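Local coordinates for divalent-cation tolerance protein CutA (Thermotoga maritima, PDB 1O5J) that is thought to take part in resistance to heavy metals, has been linked to copper-ion binding, and assembles as a homotrimer, at residues K68-E71 / E72-K75; V100-E103 / Y104-L108. All blocks are in the same frame, centred on the assembly; numbering follows the deposited sequence.

In the fold
Both interactions are places where a strand of the antiparallel sheet hands over to a helix: strand 56-70 to helix 74-84 in interaction 1, strand 92-100 to helix 102-112 in interaction 2. Their centres lie about 14 Å apart, and they meet through the strand residue Lys-68. Its CD packs 3.4 Å from OH of Tyr-104, and its CB lies 4.2 Å from CD2 of Leu-108, so the aliphatic part of a lysine lies against helix 102-112 while its NZ bonds to Asn-43. Both also reach other subunits of the trimer, Glu-74 through a hydrogen bond to Asn-99 of the third subunit and Glu-103 through a salt bridge to Arg-82 of the second.

Interaction 1. Residues K68-E71 / E72-K75; sequences KTTE and EKEK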
loop_
_atom_site.group_PDB
_atom_site.type_symbol
_atom_site.label_atom_id
_atom_site.label_comp_id
_atom_site.label_asym_id
_atom_site.label_seq_id
_atom_site.Cartn_x
_atom_site.Cartn_y
_atom_site.Cartn_z
ATOM N N LYS A 68 5.725 7.557 6.769
ATOM C CA LYS A 68 4.556 8.076 7.511
ATOM C C LYS A 68 4.950 9.375 8.167
ATOM O O LYS A 68 5.963 9.435 8.832
ATOM C CB LYS A 68 4.103 7.027 8.516
ATOM C CG LYS A 68 3.824 5.658 7.873
ATOM C CD LYS A 68 3.606 4.567 8.908
ATOM C CE LYS A 68 3.799 3.189 8.332
ATOM N NZ LYS A 68 3.478 2.171 9.414
ATOM N N THR A 69 4.169 10.433 7.963
ATOM C CA THR A 69 4.537 11.741 8.501
ATOM C C THR A 69 3.311 12.642 8.569
ATOM O O THR A 69 2.194 12.160 8.376
ATOM C CB THR A 69 5.717 12.340 7.665
ATOM O OG1 THR A 69 6.284 13.448 8.356
ATOM C CG2 THR A 69 5.269 12.888 6.292
ATOM N N THR A 70 3.516 13.925 8.871
ATOM C CA THR A 70 2.447 14.867 8.935
ATOM C C THR A 70 2.471 15.685 7.665
ATOM O O THR A 70 3.504 15.792 6.974
ATOM C CB THR A 70 2.629 15.758 10.142
ATOM O OG1 THR A 70 3.851 16.502 10.023
ATOM C CG2 THR A 70 2.840 14.901 11.369
ATOM N N GLU A 71 1.328 16.282 7.377
ATOM C CA GLU A 71 1.147 17.195 6.225
ATOM C C GLU A 71 2.169 18.305 6.229
ATOM O O GLU A 71 2.574 18.806 5.176
ATOM C CB GLU A 71 -0.242 17.854 6.308
ATOM C CG GLU A 71 -1.365 16.880 6.617
ATOM C CD GLU A 71 -2.748 17.510 6.553
ATOM O OE1 GLU A 71 -2.929 18.694 6.931
ATOM O OE2 GLU A 71 -3.661 16.789 6.113
ATOM N N GLU A 72 2.543 18.730 7.438
ATOM C CA GLU A 72 3.386 19.909 7.627
ATOM C C GLU A 72 4.786 19.648 7.066
ATOM O O GLU A 72 5.484 20.569 6.610
ATOM C CB GLU A 72 3.456 20.268 9.131
ATOM C CG GLU A 72 2.176 20.857 9.741
ATOM C CD GLU A 72 0.982 19.894 9.883
ATOM O OE1 GLU A 72 1.140 18.655 9.947
ATOM O OE2 GLU A 72 -0.166 20.388 9.903
ATOM N N LYS A 73 5.161 18.376 7.085
ATOM C CA LYS A 73 6.469 17.897 6.636
ATOM C C LYS A 73 6.518 17.495 5.179
ATOM O O LYS A 73 7.590 17.150 4.692
ATOM C CB LYS A 73 6.878 16.676 7.466
ATOM C CG LYS A 73 7.104 16.996 8.940
ATOM C CD LYS A 73 8.323 17.865 9.139
ATOM C CE LYS A 73 8.626 18.030 10.605
ATOM N NZ LYS A 73 10.046 18.429 10.922
ATOM N N GLU A 74 5.383 17.547 4.477
ATOM C CA GLU A 74 5.315 16.993 3.122
ATOM C C GLU A 74 6.293 17.642 2.139
ATOM O O GLU A 74 6.921 16.954 1.350
ATOM C CB GLU A 74 3.883 17.025 2.551
ATOM C CG GLU A 74 3.679 15.991 1.428
ATOM C CD GLU A 74 2.286 16.056 0.818
ATOM O OE1 GLU A 74 1.510 16.919 1.239
ATOM O OE2 GLU A 74 1.966 15.281 -0.090
ATOM N N LYS A 75 6.388 18.950 2.190
ATOM C CA LYS A 75 7.224 19.723 1.271
ATOM C C LYS A 75 8.700 19.354 1.489
ATOM O O LYS A 75 9.405 18.964 0.557
ATOM C CB LYS A 75 6.986 21.216 1.512
ATOM C CG LYS A 75 7.431 22.133 0.388
ATOM C CD LYS A 75 6.800 23.538 0.496
ATOM C CE LYS A 75 6.233 24.040 -0.854
ATOM N NZ LYS A 75 5.289 23.031 -1.516
HETATM O O HOH W 1 3.913 20.587 3.709
HETATM O O HOH W 2 0.467 18.570 3.357
#
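Between Thr-70 and Glu-74 the backbone leaves its strand and coils, the turn being closed by two hydrogen bonds from i+3 donors: N of Lys-73 to O of Thr-70 at 3.1 Å, and N of Glu-74 to O of Glu-71 at 3.2 Å. The second is the straighter, with an N-H...O angle of 163°, and in both the donor stands well above the carbonyl plane, away from the lone pairs. O of Glu-71 is gripped further by two waters; one of them, 2.8 Å from this oxygen, also donates to OE1 of Glu-74, 2.9 Å away, and so ties the side chain back to the turn.

The threonines present small branched groups to the bend. OG1 of Thr-69 touches CB of Lys-73 at 3.4 Å, the two side chains crossing at about a right angle, while the hydroxyl itself bonds to O of Leu-38. OG1 of Thr-70, held between backbone N and carbonyl carbon (chi1 62°), meets CG of Lys-73 at 3.5 Å, and here the side chains run alongside each other. The lysine suits this place because its methylenes pack on the threonines and its ammonium still reaches O of Arg-37. Glu-72 bends at chi2 (69°), which swings OE1 back over CB of Thr-70, 3.3 Å away; this oxygen bonds to ND1 of His-12, an expression-tag residue. OE1 of Glu-71 and OE2 of Glu-72 come within 4.4 Å; any repulsion is probably eased by solvent. Glu-74 extends its chain so that OE2 bonds to Thr-94 and to Asn-99 of the third subunit.

Such consecutive i+3 bonds, leading from strand 56-70 into helix 74-84, make this a tight beta-to-alpha connection within the ferredoxin-like fold of the CutA family.

Interaction 2. Residues V100-E103 / Y104-L108; sequences VLTE and YMNWL
Val-100 meets Tyr-104 where strand 92-100 gives way to helix 102-112: CG1 of the valine lies 3.7 Å from CD2 of the tyrosine, at the ring edge and in its plane. A chi1 of -177° sets CG1 opposite the backbone N and brings this methyl to the ring. Met-105, present as selenomethionine and bent at chi2 and chi3, folds its methyl end back against the same valine, but this approach is modelled too close for its detail to be trusted. Leu-101, at the N-cap position, adds an apolar contact between its CB and CB of Tyr-104 at 4.1 Å. Its carbonyl accepts the first helical bond, from N of Met-105 at 2.9 Å, nearly straight at 166°.

The other flank is looser and more polar. Exposed Thr-102 and partly exposed Asn-106 run side by side, beside their backbone bond. CG2 of Thr-102 lies 4.0 Å from ND2 of Asn-106, whose amide oxygen turns to Arg-109. Glu-103, bent at chi2, curls its carboxylate back over the first turn, where OE1 makes a salt bridge with Arg-82 of the second subunit; its carbonyl receives N of Trp-107 at 3.2 Å. Polar side chains suit this flank, which faces solvent and, at Glu-103, another subunit.

On the inner side Val-100, Met-105 and Leu-108 all rest on Met-13 of strand 13-20. Val-100 also pairs in an antiparallel ladder with a strand of the second subunit, and Leu-101 and Tyr-104 pack on its Pro-90, placing the start of helix 102-112 between its own sheet and the neighbouring chain.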
loop_
_atom_site.group_PDB
_atom_site.type_symbol
_atom_site.label_atom_id
_atom_site.label_comp_id
_atom_site.label_asym_id
_atom_site.label_seq_id
_atom_site.Cartn_x
_atom_site.Cartn_y
_atom_site.Cartn_z
ATOM N N VAL A 100 -7.097 7.843 11.689
ATOM C CA VAL A 100 -5.910 7.352 12.348
ATOM C C VAL A 100 -6.237 7.160 13.813
ATOM O O VAL A 100 -6.856 8.011 14.421
ATOM C CB VAL A 100 -4.730 8.369 12.244
ATOM C CG1 VAL A 100 -3.433 7.798 12.893
ATOM C CG2 VAL A 100 -4.490 8.797 10.781
ATOM N N LEU A 101 -5.805 6.039 14.384
ATOM C CA LEU A 101 -5.885 5.832 15.832
ATOM C C LEU A 101 -5.291 7.029 16.598
ATOM O O LEU A 101 -4.151 7.447 16.333
ATOM C CB LEU A 101 -5.104 4.583 16.201
ATOM C CG LEU A 101 -5.170 4.161 17.664
ATOM C CD1 LEU A 101 -6.555 3.604 18.029
ATOM C CD2 LEU A 101 -4.095 3.123 17.914
ATOM N N THR A 102 -6.046 7.539 17.560
ATOM C CA THR A 102 -5.682 8.734 18.298
ATOM C C THR A 102 -4.295 8.677 18.912
ATOM O O THR A 102 -3.493 9.576 18.685
ATOM C CB THR A 102 -6.695 8.962 19.391
ATOM O OG1 THR A 102 -7.997 9.093 18.803
ATOM C CG2 THR A 102 -6.413 10.306 20.144
ATOM N N GLU A 103 -4.015 7.631 19.685
ATOM C CA GLU A 103 -2.717 7.495 20.354
ATOM C C GLU A 103 -1.575 7.502 19.339
ATOM O O GLU A 103 -0.485 8.024 19.605
ATOM C CB GLU A 103 -2.633 6.178 21.140
ATOM C CG GLU A 103 -3.838 5.871 22.016
ATOM C CD GLU A 103 -4.919 5.105 21.259
ATOM O OE1 GLU A 103 -4.827 3.845 21.162
ATOM O OE2 GLU A 103 -5.848 5.786 20.757
ATOM N N TYR A 104 -1.817 6.884 18.184
ATOM C CA TYR A 104 -0.819 6.785 17.135
ATOM C C TYR A 104 -0.556 8.131 16.471
ATOM O O TYR A 104 0.578 8.467 16.236
ATOM C CB TYR A 104 -1.238 5.787 16.076
ATOM C CG TYR A 104 -0.163 5.569 15.029
ATOM C CD1 TYR A 104 1.054 4.986 15.366
ATOM C CD2 TYR A 104 -0.348 5.996 13.730
ATOM C CE1 TYR A 104 2.038 4.802 14.420
ATOM C CE2 TYR A 104 0.624 5.798 12.752
ATOM C CZ TYR A 104 1.823 5.224 13.110
ATOM O OH TYR A 104 2.798 5.070 12.145
HETATM N N MSE A 105 -1.608 8.880 16.157
HETATM C CA MSE A 105 -1.465 10.233 15.602
HETATM C C MSE A 105 -0.661 11.130 16.555
HETATM O O MSE A 105 0.111 11.962 16.102
HETATM C CB MSE A 105 -2.848 10.839 15.346
HETATM C CG MSE A 105 -2.840 12.236 14.689
HETATM SE SE MSE A 105 -2.181 12.242 12.797
HETATM C CE MSE A 105 -3.144 11.022 12.101
ATOM N N ASN A 106 -0.852 10.959 17.862
ATOM C CA ASN A 106 -0.153 11.758 18.850
ATOM C C ASN A 106 1.332 11.450 18.816
ATOM O O ASN A 106 2.169 12.349 18.888
ATOM C CB ASN A 106 -0.722 11.512 20.267
ATOM C CG ASN A 106 -2.113 12.059 20.443
ATOM O OD1 ASN A 106 -2.538 12.905 19.672
ATOM N ND2 ASN A 106 -2.832 11.591 21.494
ATOM N N TRP A 107 1.650 10.170 18.688
ATOM C CA TRP A 107 3.021 9.708 18.606
ATOM C C TRP A 107 3.672 10.171 17.296
ATOM O O TRP A 107 4.825 10.578 17.305
ATOM C CB TRP A 107 3.040 8.175 18.717
ATOM C CG TRP A 107 4.372 7.572 18.519
ATOM C CD1 TRP A 107 5.289 7.365 19.482
ATOM C CD2 TRP A 107 4.964 7.097 17.288
ATOM N NE1 TRP A 107 6.412 6.790 18.946
ATOM C CE2 TRP A 107 6.244 6.631 17.600
ATOM C CE3 TRP A 107 4.549 7.051 15.959
ATOM C CZ2 TRP A 107 7.102 6.094 16.648
ATOM C CZ3 TRP A 107 5.397 6.567 15.012
ATOM C CH2 TRP A 107 6.670 6.068 15.358
ATOM N N LEU A 108 2.931 10.109 16.178
ATOM C CA LEU A 108 3.414 10.660 14.886
ATOM C C LEU A 108 3.853 12.106 15.003
ATOM O O LEU A 108 4.945 12.499 14.572
ATOM C CB LEU A 108 2.340 10.574 13.779
ATOM C CG LEU A 108 2.071 9.207 13.130
ATOM C CD1 LEU A 108 0.778 9.218 12.253
ATOM C CD2 LEU A 108 3.276 8.773 12.274
#